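Putative aminopeptidase (Leishmania major, PDB 5NTH) probably acts as a manganese-dependent M17 leucyl aminopeptidase, removing residues from the N-terminus of peptides, and binds the inhibitor actinonin. Local coordinates at residues R337-K340 / H345-H348; E234-Y239 / G327-F332; V203-A208 / M339-T344. One frame throughout, in Å; residues are numbered along the deposited sequence.

Contact 1: R337-K340 / H345-H348; sequences RSMK and HFSH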
loop_
_atom_site.group_PDB
_atom_site.type_symbol
_atom_site.label_atom_id
_atom_site.label_comp_id
_atom_site.label_asym_id
_atom_site.label_seq_id
_atom_site.Cartn_x
_atom_site.Cartn_y
_atom_site.Cartn_z
ATOM N N ARG A 337 36.387 27.525 21.146
ATOM C CA ARG A 337 37.103 27.174 22.368
ATOM C C ARG A 337 38.577 26.996 22.087
ATOM O O ARG A 337 39.413 27.348 22.923
ATOM C CB ARG A 337 36.547 25.893 22.983
ATOM C CG ARG A 337 35.501 26.195 24.020
ATOM C CD ARG A 337 34.740 24.968 24.467
ATOM N NE ARG A 337 33.791 25.291 25.545
ATOM C CZ ARG A 337 32.819 24.483 25.965
ATOM N NH1 ARG A 337 32.625 23.276 25.420
ATOM N NH2 ARG A 337 32.019 24.894 26.927
ATOM N N SER A 338 38.892 26.416 20.929
ATOM C CA SER A 338 40.269 26.200 20.539
ATOM C C SER A 338 40.972 27.576 20.289
ATOM O O SER A 338 42.094 27.834 20.750
ATOM C CB SER A 338 40.314 25.267 19.326
ATOM O OG SER A 338 41.655 25.033 18.881
ATOM N N MET A 339 40.276 28.465 19.590
ATOM C CA MET A 339 40.731 29.841 19.363
ATOM C C MET A 339 41.108 30.566 20.658
ATOM O O MET A 339 42.130 31.241 20.712
ATOM C CB MET A 339 39.670 30.651 18.591
ATOM C CG MET A 339 39.626 30.300 17.127
ATOM S SD MET A 339 38.564 31.359 16.144
ATOM C CE MET A 339 37.014 31.055 16.872
ATOM N N LYS A 340 40.293 30.407 21.687
ATOM C CA LYS A 340 40.557 31.006 22.993
ATOM C C LYS A 340 41.703 30.348 23.768
ATOM O O LYS A 340 42.226 30.943 24.709
ATOM C CB LYS A 340 39.293 30.954 23.837
ATOM C CG LYS A 340 38.183 31.823 23.283
ATOM C CD LYS A 340 37.137 32.059 24.348
ATOM C CE LYS A 340 36.057 33.019 23.884
ATOM N NZ LYS A 340 36.581 34.291 23.328
ATOM N N HIS A 345 45.943 28.868 16.892
ATOM C CA HIS A 345 45.151 27.659 16.593
ATOM C C HIS A 345 44.169 27.700 15.441
ATOM O O HIS A 345 44.110 26.721 14.685
ATOM C CB HIS A 345 44.449 27.090 17.827
ATOM C CG HIS A 345 45.255 26.047 18.531
ATOM N ND1 HIS A 345 45.278 25.932 19.905
ATOM C CD2 HIS A 345 46.084 25.083 18.053
ATOM C CE1 HIS A 345 46.082 24.935 20.242
ATOM N NE2 HIS A 345 46.582 24.402 19.137
ATOM N N PHE A 346 43.395 28.752 15.253
ATOM C CA PHE A 346 42.673 28.798 13.958
ATOM C C PHE A 346 43.007 30.111 13.321
ATOM O O PHE A 346 42.136 30.845 12.892
ATOM C CB PHE A 346 41.154 28.574 14.108
ATOM C CG PHE A 346 40.760 27.128 14.276
ATOM C CD1 PHE A 346 40.819 26.520 15.507
ATOM C CD2 PHE A 346 40.306 26.385 13.200
ATOM C CE1 PHE A 346 40.471 25.196 15.661
ATOM C CE2 PHE A 346 39.944 25.062 13.340
ATOM C CZ PHE A 346 40.025 24.466 14.572
ATOM N N SER A 347 44.302 30.397 13.257
ATOM C CA SER A 347 44.793 31.743 12.865
ATOM C C SER A 347 44.340 32.191 11.463
ATOM O O SER A 347 44.150 33.366 11.204
ATOM C CB SER A 347 46.328 31.812 12.980
ATOM O OG SER A 347 46.954 30.873 12.118
ATOM N N HIS A 348 44.122 31.213 10.600
ATOM C CA HIS A 348 43.725 31.392 9.204
ATOM C C HIS A 348 42.182 31.560 9.081
ATOM O O HIS A 348 41.618 31.391 7.990
ATOM C CB HIS A 348 44.192 30.165 8.402
ATOM C CG HIS A 348 43.637 28.883 8.945
ATOM N ND1 HIS A 348 44.130 28.283 10.091
ATOM C CD2 HIS A 348 42.558 28.153 8.576
ATOM C CE1 HIS A 348 43.403 27.221 10.380
ATOM N NE2 HIS A 348 42.452 27.111 9.469
#
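His345 meets Ser338 through its CB, which lies 3.6 Å from Ser338 OG, while its imidazole stands obliquely to the same hydroxyl. The backbones come nearest just here, with His345 CA 5.7 Å from Met339 CA, so the loop stays close to the last turn of helix 323-341. Phe346 follows and brings its ring to Ser338 edge-on: CE1 is 3.4 Å from Ser338 OG, and that oxygen lies near the ring plane. The hydroxyl is turned to this side by a chi1 of 179°, OG anti to the backbone N, yet its hydrogen bond goes to Glu205 OE2 and not across the contact. Phe346 CB also packs against Met339 CG at 3.8 Å, the two side chains crossing at about a right angle. The Phe346 ring also stands edge-to-face with Phe532 and touches Leu535 and Arg536, so helix 528-536 takes part in enclosing it. With no hydrogen bond between the segments and 197 Å² buried, the contact rests on packing. The loop packs back on the helix it leaves before entering strand 349-361, a helix-to-strand connection of the α/β catalytic domain of M17 aminopeptidases.

Contact 2: E234-Y239 / G327-F332; sequences EIAAAY and GVFCAF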
loop_
_atom_site.group_PDB
_atom_site.type_symbol
_atom_site.label_atom_id
_atom_site.label_comp_id
_atom_site.label_asym_id
_atom_site.label_seq_id
_atom_site.Cartn_x
_atom_site.Cartn_y
_atom_site.Cartn_z
ATOM N N GLU A 234 17.377 29.138 24.078
ATOM C CA GLU A 234 17.902 29.559 25.363
ATOM C C GLU A 234 19.334 28.993 25.598
ATOM O O GLU A 234 20.190 29.648 26.220
ATOM C CB GLU A 234 16.939 29.113 26.445
ATOM C CG GLU A 234 17.157 29.765 27.789
ATOM C CD GLU A 234 16.257 29.145 28.829
ATOM O OE1 GLU A 234 15.007 29.257 28.697
ATOM O OE2 GLU A 234 16.812 28.509 29.749
ATOM N N ILE A 235 19.569 27.786 25.081
ATOM C CA ILE A 235 20.820 27.098 25.231
ATOM C C ILE A 235 21.854 27.851 24.424
ATOM O O ILE A 235 22.917 28.207 24.942
ATOM C CB ILE A 235 20.738 25.614 24.793
ATOM C CG1 ILE A 235 20.047 24.765 25.868
ATOM C CG2 ILE A 235 22.121 25.010 24.598
ATOM C CD1 ILE A 235 19.732 23.333 25.462
ATOM N N ALA A 236 21.525 28.097 23.163
ATOM C CA ALA A 236 22.385 28.853 22.258
ATOM C C ALA A 236 22.766 30.211 22.846
ATOM O O ALA A 236 23.934 30.592 22.786
ATOM C CB ALA A 236 21.724 29.024 20.897
ATOM N N ALA A 237 21.807 30.909 23.454
ATOM C CA ALA A 237 22.113 32.146 24.186
ATOM C C ALA A 237 23.186 31.949 25.286
ATOM O O ALA A 237 24.207 32.634 25.275
ATOM C CB ALA A 237 20.851 32.750 24.774
ATOM N N ALA A 238 22.993 30.995 26.195
ATOM C CA ALA A 238 23.994 30.751 27.252
ATOM C C ALA A 238 25.388 30.484 26.675
ATOM O O ALA A 238 26.375 30.984 27.189
ATOM C CB ALA A 238 23.561 29.605 28.177
ATOM N N TYR A 239 25.474 29.696 25.611
ATOM C CA TYR A 239 26.766 29.426 25.002
ATOM C C TYR A 239 27.317 30.721 24.392
ATOM O O TYR A 239 28.524 30.944 24.392
ATOM C CB TYR A 239 26.702 28.263 23.995
ATOM C CG TYR A 239 26.903 26.937 24.677
ATOM C CD1 TYR A 239 28.172 26.553 25.134
ATOM C CD2 TYR A 239 25.835 26.079 24.922
ATOM C CE1 TYR A 239 28.375 25.338 25.791
ATOM C CE2 TYR A 239 26.029 24.856 25.571
ATOM C CZ TYR A 239 27.300 24.500 26.014
ATOM O OH TYR A 239 27.495 23.305 26.669
ATOM N N GLY A 327 25.348 19.410 14.972
ATOM C CA GLY A 327 26.689 19.206 14.439
ATOM C C GLY A 327 27.457 20.519 14.267
ATOM O O GLY A 327 28.492 20.717 14.915
ATOM N N VAL A 328 26.917 21.436 13.452
ATOM C CA VAL A 328 27.549 22.747 13.255
ATOM C C VAL A 328 27.525 23.648 14.499
ATOM O O VAL A 328 28.434 24.417 14.684
ATOM C CB VAL A 328 26.984 23.548 12.051
ATOM C CG1 VAL A 328 27.067 22.750 10.759
ATOM C CG2 VAL A 328 25.563 24.018 12.316
ATOM N N PHE A 329 26.478 23.607 15.310
ATOM C CA PHE A 329 26.449 24.406 16.543
ATOM C C PHE A 329 27.584 23.998 17.470
ATOM O O PHE A 329 28.322 24.847 17.955
ATOM C CB PHE A 329 25.152 24.194 17.288
ATOM C CG PHE A 329 25.078 24.883 18.634
ATOM C CD1 PHE A 329 25.194 26.255 18.745
ATOM C CD2 PHE A 329 24.791 24.148 19.799
ATOM C CE1 PHE A 329 25.054 26.875 19.991
ATOM C CE2 PHE A 329 24.669 24.762 21.052
ATOM C CZ PHE A 329 24.797 26.133 21.141
ATOM N N CYS A 330 27.707 22.702 17.728
ATOM C CA CYS A 330 28.731 22.206 18.628
ATOM C C CYS A 330 30.135 22.280 18.007
ATOM O O CYS A 330 31.097 22.423 18.734
ATOM C CB CYS A 330 28.447 20.767 19.064
ATOM S SG CYS A 330 26.937 20.533 19.995
ATOM N N ALA A 331 30.265 22.156 16.691
ATOM C CA ALA A 331 31.526 22.486 16.016
ATOM C C ALA A 331 31.918 23.940 16.243
ATOM O O ALA A 331 33.067 24.222 16.618
ATOM C CB ALA A 331 31.465 22.200 14.542
ATOM N N PHE A 332 30.995 24.872 16.052
ATOM C CA PHE A 332 31.267 26.290 16.421
ATOM C C PHE A 332 31.890 26.446 17.824
ATOM O O PHE A 332 32.865 27.166 17.999
ATOM C CB PHE A 332 30.004 27.122 16.327
ATOM C CG PHE A 332 30.161 28.553 16.754
ATOM C CD1 PHE A 332 30.646 29.501 15.875
ATOM C CD2 PHE A 332 29.732 28.963 17.998
ATOM C CE1 PHE A 332 30.736 30.837 16.251
ATOM C CE2 PHE A 332 29.812 30.280 18.383
ATOM C CZ PHE A 332 30.334 31.226 17.515
#
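Phe329 reaches across from helix 323-341 and puts the CZ end of its ring against Ala236 and Tyr239 of helix 229-243. The tight part is here: CZ is 3.8 Å from Ala236 CA and 3.9 Å from Tyr239 CD2, and CE1 lies 4.1 Å from Ala236 CB. Against Tyr239 the pair is an offset edge-to-face stack, the edge of Phe329 toward the face of Tyr239, with centroids 5.9 Å apart and planes at 86°. A chi1 of 175° carries the Phe329 ring away from its own backbone N and out to the neighbouring helix. The looser part is at Ile235, whose CG2 comes no nearer than 4.4 Å to Phe329 CE2. The axes of segments 234-239 and 327-332 run nearly parallel, at 16°, and pass 12.0 Å apart, and one large ring does most of the bridging. No solvent side appears among the touching residues, all four being buried; Leu279 and Leu356 of the central sheet pack on Phe329 as well. Tyr239 OH is satisfied elsewhere, by Cys25 O. Without a hydrogen bond between the segments, cohesion comes from dispersion and the aromatic quadrupole, which implies a hydrophobic layer joining two helices over the sheet.

Contact 3: V203-A208 / M339-T344; sequences VAELEA and MKMQRT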
loop_
_atom_site.group_PDB
_atom_site.type_symbol
_atom_site.label_atom_id
_atom_site.label_comp_id
_atom_site.label_asym_id
_atom_site.label_seq_id
_atom_site.Cartn_x
_atom_site.Cartn_y
_atom_site.Cartn_z
ATOM N N VAL A 203 45.857 18.369 24.035
ATOM C CA VAL A 203 44.899 17.684 24.880
ATOM C C VAL A 203 43.665 18.490 25.203
ATOM O O VAL A 203 42.577 17.916 25.245
ATOM C CB VAL A 203 45.549 17.249 26.202
ATOM C CG1 VAL A 203 44.521 16.742 27.228
ATOM C CG2 VAL A 203 46.548 16.157 25.900
ATOM N N ALA A 204 43.823 19.787 25.465
ATOM C CA ALA A 204 42.666 20.641 25.749
ATOM C C ALA A 204 41.685 20.715 24.545
ATOM O O ALA A 204 40.476 20.825 24.739
ATOM C CB ALA A 204 43.114 22.027 26.188
ATOM N N GLU A 205 42.226 20.626 23.328
ATOM C CA GLU A 205 41.434 20.491 22.112
ATOM C C GLU A 205 40.665 19.165 22.042
ATOM O O GLU A 205 39.461 19.138 21.790
ATOM C CB GLU A 205 42.308 20.680 20.871
ATOM C CG GLU A 205 42.383 22.143 20.454
ATOM C CD GLU A 205 43.587 22.515 19.586
ATOM O OE1 GLU A 205 44.757 22.264 20.029
ATOM O OE2 GLU A 205 43.353 23.081 18.467
ATOM N N LEU A 206 41.334 18.062 22.285
ATOM C CA LEU A 206 40.642 16.777 22.230
ATOM C C LEU A 206 39.481 16.722 23.232
ATOM O O LEU A 206 38.431 16.166 22.925
ATOM C CB LEU A 206 41.603 15.628 22.455
ATOM C CG LEU A 206 42.732 15.575 21.434
ATOM C CD1 LEU A 206 43.654 14.431 21.803
ATOM C CD2 LEU A 206 42.239 15.437 20.004
ATOM N N GLU A 207 39.663 17.330 24.404
ATOM C CA GLU A 207 38.581 17.486 25.375
ATOM C C GLU A 207 37.449 18.380 24.855
ATOM O O GLU A 207 36.253 18.103 25.069
ATOM C CB GLU A 207 39.137 18.008 26.701
ATOM C CG GLU A 207 39.883 16.925 27.477
ATOM C CD GLU A 207 40.900 17.446 28.496
ATOM O OE1 GLU A 207 41.695 18.363 28.206
ATOM O OE2 GLU A 207 40.921 16.906 29.612
ATOM N N ALA A 208 37.813 19.457 24.185
ATOM C CA ALA A 208 36.801 20.319 23.600
ATOM C C ALA A 208 35.985 19.579 22.526
ATOM O O ALA A 208 34.762 19.744 22.481
ATOM C CB ALA A 208 37.445 21.564 23.032
ATOM N N MET A 339 40.276 28.465 19.590
ATOM C CA MET A 339 40.731 29.841 19.363
ATOM C C MET A 339 41.108 30.566 20.658
ATOM O O MET A 339 42.130 31.241 20.712
ATOM C CB MET A 339 39.670 30.651 18.591
ATOM C CG MET A 339 39.626 30.300 17.127
ATOM S SD MET A 339 38.564 31.359 16.144
ATOM C CE MET A 339 37.014 31.055 16.872
ATOM N N LYS A 340 40.293 30.407 21.687
ATOM C CA LYS A 340 40.557 31.006 22.993
ATOM C C LYS A 340 41.703 30.348 23.768
ATOM O O LYS A 340 42.226 30.943 24.709
ATOM C CB LYS A 340 39.293 30.954 23.837
ATOM C CG LYS A 340 38.183 31.823 23.283
ATOM C CD LYS A 340 37.137 32.059 24.348
ATOM C CE LYS A 340 36.057 33.019 23.884
ATOM N NZ LYS A 340 36.581 34.291 23.328
ATOM N N MET A 341 42.072 29.130 23.377
ATOM C CA MET A 341 43.198 28.399 23.983
ATOM C C MET A 341 44.609 28.863 23.567
ATOM O O MET A 341 45.467 29.001 24.431
ATOM C CB MET A 341 43.051 26.897 23.728
ATOM C CG MET A 341 42.021 26.237 24.633
ATOM S SD MET A 341 41.390 24.648 24.059
ATOM C CE MET A 341 42.930 23.976 23.449
ATOM N N GLN A 342 44.865 29.048 22.273
ATOM C CA GLN A 342 46.167 29.557 21.805
ATOM C C GLN A 342 46.036 30.498 20.588
ATOM O O GLN A 342 45.140 30.345 19.750
ATOM C CB GLN A 342 47.159 28.407 21.506
ATOM C CG GLN A 342 48.178 28.098 22.612
ATOM C CD GLN A 342 48.608 26.621 22.637
ATOM O OE1 GLN A 342 48.240 25.845 23.548
ATOM N NE2 GLN A 342 49.376 26.218 21.623
ATOM N N ARG A 343 46.979 31.445 20.512
ATOM C CA ARG A 343 46.997 32.566 19.550
ATOM C C ARG A 343 46.882 32.092 18.109
ATOM O O ARG A 343 46.236 32.739 17.282
ATOM C CB ARG A 343 48.313 33.370 19.719
ATOM N N THR A 344 47.496 30.939 17.850
ATOM C CA THR A 344 47.786 30.441 16.520
ATOM C C THR A 344 46.777 29.415 15.997
ATOM O O THR A 344 46.773 29.135 14.789
ATOM C CB THR A 344 49.168 29.747 16.530
ATOM O OG1 THR A 344 49.118 28.611 17.400
ATOM C CG2 THR A 344 50.265 30.685 17.038
#
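The first turns of helix 203-221 face the C-terminal end of helix 323-341 and the loop that follows it, and the two backbones stay well apart: the closest CA pair, Ala204 and Met341, is separated by 8.0 Å. Within 203-208 the helical bonding is regular, with Glu207 N to Val203 O at 3.1 Å and Ala208 N to Ala204 O at 3.0 Å. The other segment changes course after Met341, since Gln342 has extended backbone angles, phi -144° and psi 150°, and the chain runs on as loop.

Met341 supplies the bridge from this side. Its CG stands anti to the carbonyl carbon, and a bend at chi3 of 40° curls the terminal methyl onto the partner helix. CE is the atom that touches, 3.4 Å from Ala204 CB and equally 3.4 Å from Glu205 N, while SD follows at 3.8 Å from Ala204 CB. The same methyl touches Glu205 CG at 3.6 Å, the two side chains crossing at a slant. Ala204 is exposed and Glu205 buried, so the methyl sits between a surface residue and an interior one. Cys202, just ahead of the helix, also receives the Met341 side chain.

The carboxylate of Glu205 has its business elsewhere: OE2 is hydrogen-bonded to Ser338 OG and OE1 to Cys202 N. These bonds fix the direction of the acid group, and the CG methylene next to it packs against the methionine. The 135 Å² buried here contains no hydrogen bond between the segments, which implies that the direct fit is mainly apolar, with CE also against the backbone N of Glu205, while the carboxylate of that residue is taken up by polar partners.

How the contacts relate
All three contacts draw on helix 323-341, taken in order from its middle to its end: contact 2 uses 327-332, contact 1 uses 337-340 and contact 3 begins at Met339. Contacts 1 and 3 share Met339 and Lys340, and their centres are about 7 Å apart. Glu205 of contact 3 joins them, its OE2 lying 2.6 Å from Ser338 OG of contact 1. Contact 2 is about 17 Å, centre to centre, from each of the others, though Arg337 NH2 approaches Tyr239 CE1 at 3.8 Å. It is also nearest the active site, the Phe329 side chain being about 11 Å from that of the manganese ligand Lys298, whereas contacts 1 and 3 lie away from the annotated sites.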